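Local coordinates for protein beta-lactamase OXA-2 (PDB 1K38) that hydrolyses oxacillin and other beta-lactam antibiotics as a class D serine beta-lactamase, conferring antibiotic resistance, at residues D9-F14 against L36-V41; S15-K20 against D224-E229; I145-Q150 against M196-G201; F212-D217 against A230-I235. One frame throughout, in Å; residues are numbered along the deposited sequence.

How the interactions relate
Interactions 1, 2 and 4 lie on one face of the central sheet, where the terminal helices 11-16 and 226-238 pack; interaction 3 covers the other face. Interactions 1 and 4 meet through F13 CD2 and I235 CG1, 3.5 Å apart. Interactions 2 and 4, with centres about 8 Å apart, share helix 226-238 and are joined by K20 O and D217 N at 3.0 Å. Adjacent strands unite interactions 3 and 4, G197 N lying 2.8 Å from I216 O. Interaction 3 is close to the active site: the W198 side chain is about 8 Å from that of S51, the predicted acyl-ester serine. In interaction 2, R228 holds formic acid beside T190, a probable substrate-binding residue.

Interaction 1. Residues D9-F14 against L36-V41; sequences DWRKFF and LVFDPV
With CG anti to the backbone N (chi1 172°), F38 sends its ring from strand 36-38 between R11 and F14, while F14 has CG anti to its carbonyl carbon (chi1 -75°) and turns one face of its ring to F38, whose CD2-CE2 side lies over the rim of that face. The contact joins the N-terminal helix to a strand near one border of the central sheet in the alpha/beta domain of the penicillin-recognising serine enzyme fold. The two phenyl groups form an offset stack, with centroids 4.7 Å apart and planes inclined by 23°; the displacement brings F38 CD2 to within 3.4 Å of F14 CE1. F38 supplies the largest share of the buried surface because its ring meets W10, R11 and F14, on the 3-10 turn and the helix that follows it. Besides F14, it touches the backbone of W10 and the aliphatic base of R11, where CB lies 3.5 Å from F38 CE1. R11 bends at its third side-chain torsion and passes the ring rim, so that NE is 3.6 Å from F38 CZ. Its guanidinium plane is perpendicular to the phenyl plane, and the ring atoms lie at the guanidinium edge: this is edge contact, without a cation-pi stack. Two residues earlier on the strand, L36 lies across the end of the W10 indole. I23 of strand 21-27 touches W10, F14 and F38, extending the apolar cluster into the sheet, and I235 of helix 226-238 also packs on W10. At the indole's far end, CH2 touches both CB and CD1 of L36, at 3.5 and 3.6 Å respectively.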
# COMPACT_ATOMS: atom_id res chain seq x y z
N ASP A 9 -18.22 -25.52 10.79
CA ASP A 9 -17.07 -26.39 10.55
C ASP A 9 -15.76 -25.65 10.83
O ASP A 9 -14.72 -26.28 11.00
CB ASP A 9 -17.10 -26.91 9.11
CG ASP A 9 -17.12 -25.81 8.09
OD1 ASP A 9 -18.06 -24.98 8.10
OD2 ASP A 9 -16.19 -25.76 7.25
N TRP A 10 -15.82 -24.32 10.87
CA TRP A 10 -14.63 -23.53 11.14
C TRP A 10 -14.19 -23.68 12.59
O TRP A 10 -13.16 -23.14 12.99
CB TRP A 10 -14.86 -22.06 10.80
CG TRP A 10 -14.75 -21.78 9.33
CD1 TRP A 10 -14.43 -22.67 8.35
CD2 TRP A 10 -14.95 -20.51 8.68
NE1 TRP A 10 -14.41 -22.04 7.12
CE2 TRP A 10 -14.73 -20.72 7.30
CE3 TRP A 10 -15.29 -19.23 9.13
CZ2 TRP A 10 -14.84 -19.68 6.36
CZ3 TRP A 10 -15.40 -18.20 8.20
CH2 TRP A 10 -15.17 -18.44 6.83
N ARG A 11 -14.97 -24.41 13.38
CA ARG A 11 -14.61 -24.60 14.77
C ARG A 11 -13.27 -25.32 14.86
O ARG A 11 -12.53 -25.15 15.83
CB ARG A 11 -15.69 -25.42 15.50
CG ARG A 11 -15.37 -25.68 16.96
CD ARG A 11 -16.60 -26.12 17.73
NE ARG A 11 -17.66 -25.12 17.67
CZ ARG A 11 -18.78 -25.16 18.38
NH1 ARG A 11 -19.00 -26.16 19.22
NH2 ARG A 11 -19.68 -24.20 18.26
N LYS A 12 -12.95 -26.12 13.85
CA LYS A 12 -11.69 -26.86 13.84
C LYS A 12 -10.49 -25.93 13.87
O LYS A 12 -9.45 -26.28 14.42
CB LYS A 12 -11.61 -27.78 12.62
CG LYS A 12 -11.51 -27.06 11.29
CD LYS A 12 -11.33 -28.06 10.16
CE LYS A 12 -11.30 -27.38 8.81
NZ LYS A 12 -11.09 -28.36 7.71
N PHE A 13 -10.63 -24.76 13.27
CA PHE A 13 -9.53 -23.80 13.24
C PHE A 13 -9.34 -23.17 14.62
O PHE A 13 -8.21 -22.93 15.04
CB PHE A 13 -9.79 -22.72 12.19
CG PHE A 13 -9.75 -23.23 10.78
CD1 PHE A 13 -8.57 -23.74 10.25
CD2 PHE A 13 -10.89 -23.23 9.99
CE1 PHE A 13 -8.53 -24.24 8.95
CE2 PHE A 13 -10.87 -23.72 8.69
CZ PHE A 13 -9.68 -24.23 8.17
N PHE A 14 -10.44 -22.91 15.32
CA PHE A 14 -10.34 -22.33 16.65
C PHE A 14 -9.83 -23.37 17.64
O PHE A 14 -9.01 -23.07 18.50
CB PHE A 14 -11.70 -21.80 17.12
CG PHE A 14 -12.10 -20.51 16.46
CD1 PHE A 14 -12.65 -20.50 15.19
CD2 PHE A 14 -11.89 -19.29 17.11
CE1 PHE A 14 -13.00 -19.29 14.56
CE2 PHE A 14 -12.23 -18.09 16.50
CZ PHE A 14 -12.78 -18.09 15.22
N LEU A 36 -19.70 -15.17 5.59
CA LEU A 36 -19.44 -16.41 6.30
C LEU A 36 -19.17 -16.04 7.75
O LEU A 36 -18.43 -15.10 8.03
CB LEU A 36 -18.23 -17.13 5.70
CG LEU A 36 -18.34 -17.51 4.22
CD1 LEU A 36 -17.05 -18.20 3.80
CD2 LEU A 36 -19.54 -18.42 4.00
N VAL A 37 -19.76 -16.78 8.68
CA VAL A 37 -19.58 -16.47 10.09
C VAL A 37 -19.47 -17.69 10.99
O VAL A 37 -20.17 -18.69 10.79
CB VAL A 37 -20.76 -15.60 10.61
CG1 VAL A 37 -22.07 -16.35 10.45
CG2 VAL A 37 -20.53 -15.22 12.07
N PHE A 38 -18.58 -17.62 11.97
CA PHE A 38 -18.43 -18.70 12.94
C PHE A 38 -18.88 -18.00 14.22
O PHE A 38 -18.36 -16.94 14.57
CB PHE A 38 -16.99 -19.17 13.12
CG PHE A 38 -16.83 -20.15 14.25
CD1 PHE A 38 -17.35 -21.44 14.15
CD2 PHE A 38 -16.27 -19.75 15.46
CE1 PHE A 38 -17.31 -22.32 15.23
CE2 PHE A 38 -16.22 -20.62 16.55
CZ PHE A 38 -16.75 -21.91 16.43
N ASP A 39 -19.85 -18.61 14.90
CA ASP A 39 -20.46 -18.09 16.12
C ASP A 39 -21.16 -16.77 15.79
O ASP A 39 -20.69 -15.69 16.16
CB ASP A 39 -19.44 -17.87 17.23
CG ASP A 39 -20.10 -17.69 18.59
OD1 ASP A 39 -21.29 -17.29 18.64
OD2 ASP A 39 -19.44 -17.96 19.62
N PRO A 40 -22.29 -16.85 15.08
CA PRO A 40 -23.07 -15.67 14.70
C PRO A 40 -23.47 -14.77 15.86
O PRO A 40 -23.44 -13.55 15.74
CB PRO A 40 -24.27 -16.26 13.96
CG PRO A 40 -24.37 -17.65 14.50
CD PRO A 40 -22.94 -18.08 14.61
N VAL A 41 -23.84 -15.36 16.99
CA VAL A 41 -24.24 -14.54 18.13
C VAL A 41 -23.07 -13.69 18.63
O VAL A 41 -23.23 -12.49 18.87
CB VAL A 41 -24.78 -15.42 19.29
CG1 VAL A 41 -25.05 -14.55 20.51
CG2 VAL A 41 -26.07 -16.11 18.85

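Interaction 2. Residues S15-K20 against D224-E229; sequences SEFQAK and DLFKRE. With FMT (formic acid), chain C.
K227 reaches the end of helix 11-16 with its ammonium group, placing NZ 3.1 Å from F17 O and 3.2 Å from Q18 O. Both hydrogen bonds are weak, yet together they bring a probable positive charge to two carbonyls at the helix C terminus. The chain beyond CG is extended, and its methylenes pass F17 O and the methyl of A19. F17 CD1 also meets F226 CE2 obliquely, at 4.0 Å. In the next shell, D224 steadies the lysine through a salt bridge, NZ to OD1 at 3.0 Å, approached from above the carboxylate plane. The carbonyls are positioned by a Schellman motif: Q18, at positive phi, is the C-prime residue, with A19 N paired to F14 O and Q18 N to S15 O. One residue beyond K227, R228 NH1 donates to O1 of a formic acid molecule, probably from the crystallisation liquor, at 2.6 Å (N-H...O 159°); S99 and T190 also bind it, as might be expected if R228, like the corresponding arginine in related class D enzymes, meets the substrate carboxylate. The contact ties the exit of helix 11-16 to the start of helix 226-238, while R228 packs against W192 of strand 184-192 and W199 of strand 196-205.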
# COMPACT_ATOMS: atom_id res chain seq x y z
N SER A 15 -10.32 -24.60 17.52
CA SER A 15 -9.89 -25.67 18.41
C SER A 15 -8.42 -26.01 18.17
O SER A 15 -7.70 -26.35 19.10
CB SER A 15 -10.76 -26.91 18.21
OG SER A 15 -10.71 -27.38 16.88
N GLU A 16 -7.98 -25.90 16.92
CA GLU A 16 -6.60 -26.19 16.56
C GLU A 16 -5.67 -25.32 17.40
O GLU A 16 -4.60 -25.75 17.82
CB GLU A 16 -6.35 -25.90 15.08
CG GLU A 16 -4.99 -26.37 14.58
CD GLU A 16 -4.71 -25.95 13.15
OE1 GLU A 16 -5.63 -26.03 12.32
OE2 GLU A 16 -3.56 -25.56 12.85
N PHE A 17 -6.10 -24.09 17.65
CA PHE A 17 -5.32 -23.15 18.43
C PHE A 17 -5.91 -22.93 19.82
O PHE A 17 -5.64 -21.92 20.47
CB PHE A 17 -5.21 -21.82 17.67
CG PHE A 17 -4.43 -21.93 16.40
CD1 PHE A 17 -3.04 -22.05 16.43
CD2 PHE A 17 -5.08 -21.98 15.17
CE1 PHE A 17 -2.32 -22.22 15.25
CE2 PHE A 17 -4.37 -22.15 13.99
CZ PHE A 17 -2.98 -22.27 14.03
N GLN A 18 -6.72 -23.89 20.26
CA GLN A 18 -7.36 -23.84 21.57
C GLN A 18 -7.83 -22.43 21.89
O GLN A 18 -7.46 -21.85 22.92
CB GLN A 18 -6.38 -24.33 22.63
CG GLN A 18 -5.91 -25.76 22.41
CD GLN A 18 -4.81 -26.18 23.36
OE1 GLN A 18 -3.72 -25.60 23.35
NE2 GLN A 18 -5.08 -27.18 24.18
N ALA A 19 -8.66 -21.87 21.01
CA ALA A 19 -9.16 -20.53 21.20
C ALA A 19 -10.68 -20.47 21.15
O ALA A 19 -11.33 -21.33 20.55
CB ALA A 19 -8.58 -19.60 20.14
N LYS A 20 -11.23 -19.46 21.80
CA LYS A 20 -12.67 -19.24 21.82
C LYS A 20 -12.91 -17.86 21.23
O LYS A 20 -12.34 -16.88 21.68
CB LYS A 20 -13.20 -19.29 23.26
CG LYS A 20 -12.96 -20.62 23.96
CD LYS A 20 -13.63 -21.78 23.21
CE LYS A 20 -13.35 -23.11 23.90
NZ LYS A 20 -13.96 -24.24 23.16
N ASP A 224 -1.54 -15.69 23.98
CA ASP A 224 -2.62 -16.02 23.05
C ASP A 224 -2.65 -15.12 21.82
O ASP A 224 -3.35 -15.41 20.85
CB ASP A 224 -4.00 -15.91 23.72
CG ASP A 224 -4.28 -17.04 24.68
OD1 ASP A 224 -3.66 -18.11 24.54
OD2 ASP A 224 -5.16 -16.85 25.56
N LEU A 225 -1.90 -14.03 21.84
CA LEU A 225 -1.92 -13.08 20.73
C LEU A 225 -1.58 -13.65 19.36
O LEU A 225 -2.16 -13.22 18.36
CB LEU A 225 -1.03 -11.88 21.05
CG LEU A 225 -1.48 -11.14 22.33
CD1 LEU A 225 -0.67 -9.87 22.48
CD2 LEU A 225 -2.97 -10.81 22.25
N PHE A 226 -0.67 -14.62 19.29
CA PHE A 226 -0.32 -15.18 17.99
C PHE A 226 -1.51 -15.87 17.33
O PHE A 226 -1.55 -16.02 16.10
CB PHE A 226 0.83 -16.19 18.12
CG PHE A 226 0.40 -17.54 18.64
CD1 PHE A 226 0.18 -17.74 20.00
CD2 PHE A 226 0.20 -18.60 17.76
CE1 PHE A 226 -0.24 -18.98 20.48
CE2 PHE A 226 -0.22 -19.85 18.23
CZ PHE A 226 -0.44 -20.03 19.59
N LYS A 227 -2.47 -16.29 18.14
CA LYS A 227 -3.65 -17.00 17.64
C LYS A 227 -4.54 -16.15 16.74
O LYS A 227 -5.28 -16.68 15.92
CB LYS A 227 -4.48 -17.53 18.81
CG LYS A 227 -3.70 -18.45 19.73
CD LYS A 227 -4.55 -18.89 20.90
CE LYS A 227 -3.78 -19.81 21.83
NZ LYS A 227 -4.66 -20.35 22.90
N ARG A 228 -4.49 -14.83 16.92
CA ARG A 228 -5.31 -13.94 16.12
C ARG A 228 -5.01 -14.13 14.64
O ARG A 228 -5.90 -14.45 13.85
CB ARG A 228 -5.06 -12.49 16.53
CG ARG A 228 -5.46 -12.20 17.98
CD ARG A 228 -5.06 -10.80 18.40
NE ARG A 228 -3.62 -10.60 18.28
CZ ARG A 228 -2.99 -9.47 18.58
NH1 ARG A 228 -3.68 -8.42 19.03
NH2 ARG A 228 -1.67 -9.38 18.43
N GLU A 229 -3.75 -13.95 14.26
CA GLU A 229 -3.37 -14.14 12.86
C GLU A 229 -3.38 -15.61 12.44
O GLU A 229 -3.72 -15.92 11.29
CB GLU A 229 -1.98 -13.55 12.60
CG GLU A 229 -1.97 -12.04 12.44
CD GLU A 229 -0.70 -11.53 11.77
OE1 GLU A 229 -0.22 -12.18 10.82
OE2 GLU A 229 -0.19 -10.46 12.18
C FMT C . -2.47 -5.10 19.81
O1 FMT C . -2.05 -6.55 19.87
O2 FMT C . -1.94 -4.41 18.54

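Interaction 3. Residues I145-Q150 against M196-G201; sequences ISAQEQ and MGWWVG
W198 and Q150 bury the most surface here, and V200 adds a smaller share. The indole of W198 projects from strand 196-205 toward the start of helix 147-158, and Q150 reaches back to lie over one of its faces. Bent at its second torsion (chi2 -102°), the glutamine sets NE2 above the six-membered ring, 3.5 Å from the plane and off the centre of the indole as a whole, with amide and indole planes 68° apart. Q150 CG, 3.7 Å from W198 CZ3, touches the indole as well. V200, two residues on, lies across the glutamine, its CG2 4.0 Å from Q150 OE1. At the indole's edge, I145 O approaches CH2 in the ring plane at 3.5 Å. A147 N is at the edge too, while the A147 methyl reaches CZ3 from slightly beyond the plane, on the side away from Q150. The start of helix 147-158 is held by a capping box: E149 N donates to S146 OG at 3.1 Å and S146 N to E149 OE1 at 3.0 Å. The contact covers the sheet face turned toward the helical domain. No hydrogen bond crosses it; van der Waals packing dominates, the amide over the face and the carbonyl O at the CH edge probably adding weak electrostatics. W198 NE1 and Q150 NE2 instead pair with S48 O and T52 OG1, on the segment of the predicted nucleophile S51, tying this packing to the active site.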
# COMPACT_ATOMS: atom_id res chain seq x y z
N ILE A 145 -17.69 -2.13 19.80
CA ILE A 145 -18.13 -2.44 18.45
C ILE A 145 -18.06 -3.95 18.20
O ILE A 145 -17.22 -4.63 18.77
CB ILE A 145 -17.24 -1.68 17.42
CG1 ILE A 145 -17.76 -1.88 16.00
CG2 ILE A 145 -15.79 -2.14 17.56
CD1 ILE A 145 -17.08 -0.98 14.96
N SER A 146 -18.95 -4.47 17.36
CA SER A 146 -18.97 -5.91 17.07
C SER A 146 -18.15 -6.27 15.84
O SER A 146 -17.77 -5.40 15.05
CB SER A 146 -20.40 -6.39 16.85
OG SER A 146 -20.88 -5.98 15.59
N ALA A 147 -17.90 -7.56 15.67
CA ALA A 147 -17.15 -8.03 14.51
C ALA A 147 -17.90 -7.69 13.23
O ALA A 147 -17.28 -7.31 12.23
CB ALA A 147 -16.91 -9.54 14.61
N GLN A 148 -19.22 -7.82 13.24
CA GLN A 148 -19.99 -7.51 12.05
C GLN A 148 -19.93 -6.02 11.75
O GLN A 148 -19.89 -5.62 10.58
CB GLN A 148 -21.44 -7.99 12.20
CG GLN A 148 -21.58 -9.49 12.00
CD GLN A 148 -22.99 -9.93 11.68
OE1 GLN A 148 -23.72 -9.25 10.96
NE2 GLN A 148 -23.38 -11.09 12.20
N GLU A 149 -19.92 -5.20 12.79
CA GLU A 149 -19.84 -3.75 12.61
C GLU A 149 -18.45 -3.35 12.08
O GLU A 149 -18.33 -2.38 11.33
CB GLU A 149 -20.15 -3.04 13.92
CG GLU A 149 -21.61 -3.20 14.34
CD GLU A 149 -21.93 -2.48 15.63
OE1 GLU A 149 -21.17 -2.65 16.60
OE2 GLU A 149 -22.96 -1.77 15.67
N GLN A 150 -17.42 -4.09 12.47
CA GLN A 150 -16.07 -3.80 11.98
C GLN A 150 -16.05 -4.05 10.47
O GLN A 150 -15.44 -3.29 9.72
CB GLN A 150 -15.03 -4.70 12.66
CG GLN A 150 -14.80 -4.39 14.14
CD GLN A 150 -13.54 -3.59 14.40
OE1 GLN A 150 -13.09 -2.81 13.55
NE2 GLN A 150 -12.96 -3.77 15.59
N MET A 196 -9.33 -9.53 25.56
CA MET A 196 -9.96 -9.66 24.25
C MET A 196 -8.97 -9.26 23.16
O MET A 196 -8.35 -8.20 23.24
CB MET A 196 -11.19 -8.74 24.19
CG MET A 196 -11.55 -8.23 22.80
SD MET A 196 -12.89 -9.16 22.06
CE MET A 196 -12.40 -10.81 22.37
N GLY A 197 -8.83 -10.10 22.13
CA GLY A 197 -7.91 -9.78 21.05
C GLY A 197 -8.60 -9.74 19.70
O GLY A 197 -9.52 -10.52 19.46
N TRP A 198 -8.17 -8.83 18.84
CA TRP A 198 -8.76 -8.66 17.50
C TRP A 198 -7.75 -8.72 16.36
O TRP A 198 -6.56 -8.49 16.54
CB TRP A 198 -9.36 -7.27 17.31
CG TRP A 198 -10.53 -6.83 18.09
CD1 TRP A 198 -10.52 -6.16 19.28
CD2 TRP A 198 -11.90 -6.85 17.65
NE1 TRP A 198 -11.80 -5.75 19.61
CE2 TRP A 198 -12.66 -6.17 18.63
CE3 TRP A 198 -12.55 -7.38 16.53
CZ2 TRP A 198 -14.04 -6.00 18.51
CZ3 TRP A 198 -13.93 -7.21 16.41
CH2 TRP A 198 -14.66 -6.52 17.40
N TRP A 199 -8.27 -9.01 15.17
CA TRP A 199 -7.50 -8.89 13.94
C TRP A 199 -8.60 -8.64 12.92
O TRP A 199 -9.49 -9.47 12.73
CB TRP A 199 -6.66 -10.11 13.54
CG TRP A 199 -5.57 -9.66 12.56
CD1 TRP A 199 -4.88 -8.47 12.58
CD2 TRP A 199 -5.02 -10.41 11.46
NE1 TRP A 199 -3.94 -8.44 11.58
CE2 TRP A 199 -4.00 -9.62 10.88
CE3 TRP A 199 -5.29 -11.67 10.92
CZ2 TRP A 199 -3.25 -10.05 9.78
CZ3 TRP A 199 -4.54 -12.10 9.83
CH2 TRP A 199 -3.54 -11.29 9.27
N VAL A 200 -8.57 -7.45 12.33
CA VAL A 200 -9.57 -7.08 11.33
C VAL A 200 -8.86 -6.49 10.13
O VAL A 200 -7.76 -5.93 10.26
CB VAL A 200 -10.59 -6.06 11.89
CG1 VAL A 200 -11.17 -6.58 13.20
CG2 VAL A 200 -9.93 -4.70 12.10
N GLY A 201 -9.48 -6.60 8.96
CA GLY A 201 -8.87 -6.06 7.76
C GLY A 201 -9.41 -6.76 6.54
O GLY A 201 -10.54 -7.22 6.53

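Interaction 4. Residues F212-D217 against A230-I235; sequences FALNID and AIVRAI
The F212 ring is covered on one face by a methyl of V232: CG1 sits 3.8 Å from the ring centroid and 17° off the normal, a CH-pi contact displaced toward the CD2 rim, where the nearest distance is 3.6 Å. The same ring also meets the indole of W199, on the neighbouring strand 196-205. V232 divides its two branches between two residues of the strand. CG1 is anti to the backbone N (chi1 176°) and serves F212, whereas CG2 lies beside that nitrogen and packs against L214, 3.7 Å from its CD1. L214 and V232 run side by side, pointing opposite ways, and the leucine tip goes on to I231, with CD1 3.6 Å from I231 CG2. This is the packing of the C-terminal helix on the sheet of the penicillin-recognising serine enzyme fold: the helix runs back across the strand at a slant, with directions 141° apart and axes 9.5 Å distant at closest. F212, L214 and I216, alternate residues of the strand, all face the helix, and I23 of strand 21-27 touches both L214 and V232. F14 of helix 11-16 touches L214 and I216. At the D217 end the contact thins to I216 CG2 and I231 CD1, 4.3 Å apart.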
# COMPACT_ATOMS: atom_id res chain seq x y z
N PHE A 212 -12.31 -9.49 6.74
CA PHE A 212 -12.39 -10.36 7.90
C PHE A 212 -12.35 -9.56 9.19
O PHE A 212 -11.78 -8.47 9.26
CB PHE A 212 -11.25 -11.39 7.92
CG PHE A 212 -9.88 -10.78 8.03
CD1 PHE A 212 -9.14 -10.49 6.89
CD2 PHE A 212 -9.34 -10.50 9.28
CE1 PHE A 212 -7.87 -9.93 6.99
CE2 PHE A 212 -8.06 -9.93 9.39
CZ PHE A 212 -7.33 -9.64 8.24
N ALA A 213 -12.98 -10.12 10.21
CA ALA A 213 -13.01 -9.51 11.52
C ALA A 213 -13.12 -10.64 12.52
O ALA A 213 -14.14 -11.34 12.58
CB ALA A 213 -14.19 -8.55 11.66
N LEU A 214 -12.05 -10.85 13.28
CA LEU A 214 -12.00 -11.90 14.28
C LEU A 214 -11.67 -11.35 15.65
O LEU A 214 -10.91 -10.40 15.77
CB LEU A 214 -10.94 -12.95 13.92
CG LEU A 214 -10.50 -13.94 15.03
CD1 LEU A 214 -10.08 -15.25 14.40
CD2 LEU A 214 -9.35 -13.36 15.87
N ASN A 215 -12.28 -11.93 16.68
CA ASN A 215 -11.91 -11.58 18.03
C ASN A 215 -11.95 -12.86 18.83
O ASN A 215 -12.72 -13.78 18.52
CB ASN A 215 -12.75 -10.43 18.66
CG ASN A 215 -14.21 -10.77 18.88
OD1 ASN A 215 -14.56 -11.71 19.58
ND2 ASN A 215 -15.08 -9.96 18.28
N ILE A 216 -11.06 -12.96 19.81
CA ILE A 216 -10.97 -14.13 20.67
C ILE A 216 -10.66 -13.70 22.08
O ILE A 216 -10.09 -12.64 22.31
CB ILE A 216 -9.82 -15.08 20.23
CG1 ILE A 216 -8.50 -14.31 20.13
CG2 ILE A 216 -10.17 -15.77 18.92
CD1 ILE A 216 -7.28 -15.20 19.94
N ASP A 217 -11.04 -14.54 23.04
CA ASP A 217 -10.72 -14.22 24.43
C ASP A 217 -9.24 -14.57 24.57
O ASP A 217 -8.72 -15.42 23.84
CB ASP A 217 -11.55 -15.08 25.38
CG ASP A 217 -13.03 -14.82 25.24
OD1 ASP A 217 -13.40 -13.66 24.96
OD2 ASP A 217 -13.82 -15.77 25.44
N ALA A 230 -3.02 -16.51 13.35
CA ALA A 230 -2.99 -17.93 13.00
C ALA A 230 -4.35 -18.44 12.54
O ALA A 230 -4.46 -19.12 11.52
CB ALA A 230 -2.49 -18.74 14.18
N ILE A 231 -5.40 -18.12 13.30
CA ILE A 231 -6.74 -18.57 12.95
C ILE A 231 -7.24 -17.92 11.66
O ILE A 231 -7.73 -18.61 10.77
CB ILE A 231 -7.73 -18.27 14.10
CG1 ILE A 231 -7.30 -19.06 15.35
CG2 ILE A 231 -9.15 -18.65 13.70
CD1 ILE A 231 -8.01 -18.66 16.62
N VAL A 232 -7.10 -16.61 11.54
CA VAL A 232 -7.56 -15.93 10.34
C VAL A 232 -6.83 -16.41 9.09
O VAL A 232 -7.45 -16.69 8.06
CB VAL A 232 -7.37 -14.40 10.44
CG1 VAL A 232 -7.76 -13.74 9.12
CG2 VAL A 232 -8.23 -13.85 11.57
N ARG A 233 -5.50 -16.52 9.17
CA ARG A 233 -4.74 -16.97 8.02
C ARG A 233 -5.12 -18.38 7.60
O ARG A 233 -5.20 -18.67 6.40
CB ARG A 233 -3.24 -16.88 8.31
CG ARG A 233 -2.71 -15.45 8.35
CD ARG A 233 -1.22 -15.43 8.70
NE ARG A 233 -0.69 -14.07 8.76
CZ ARG A 233 -0.24 -13.39 7.71
NH1 ARG A 233 -0.25 -13.94 6.50
NH2 ARG A 233 0.22 -12.15 7.87
N ALA A 234 -5.36 -19.26 8.57
CA ALA A 234 -5.75 -20.64 8.26
C ALA A 234 -7.07 -20.63 7.50
O ALA A 234 -7.24 -21.33 6.50
CB ALA A 234 -5.88 -21.46 9.54
N ILE A 235 -8.02 -19.84 7.99
CA ILE A 235 -9.33 -19.74 7.35
C ILE A 235 -9.22 -19.11 5.96
O ILE A 235 -9.79 -19.62 4.99
CB ILE A 235 -10.31 -18.95 8.24
CG1 ILE A 235 -10.61 -19.76 9.51
CG2 ILE A 235 -11.60 -18.64 7.48
CD1 ILE A 235 -11.51 -19.07 10.51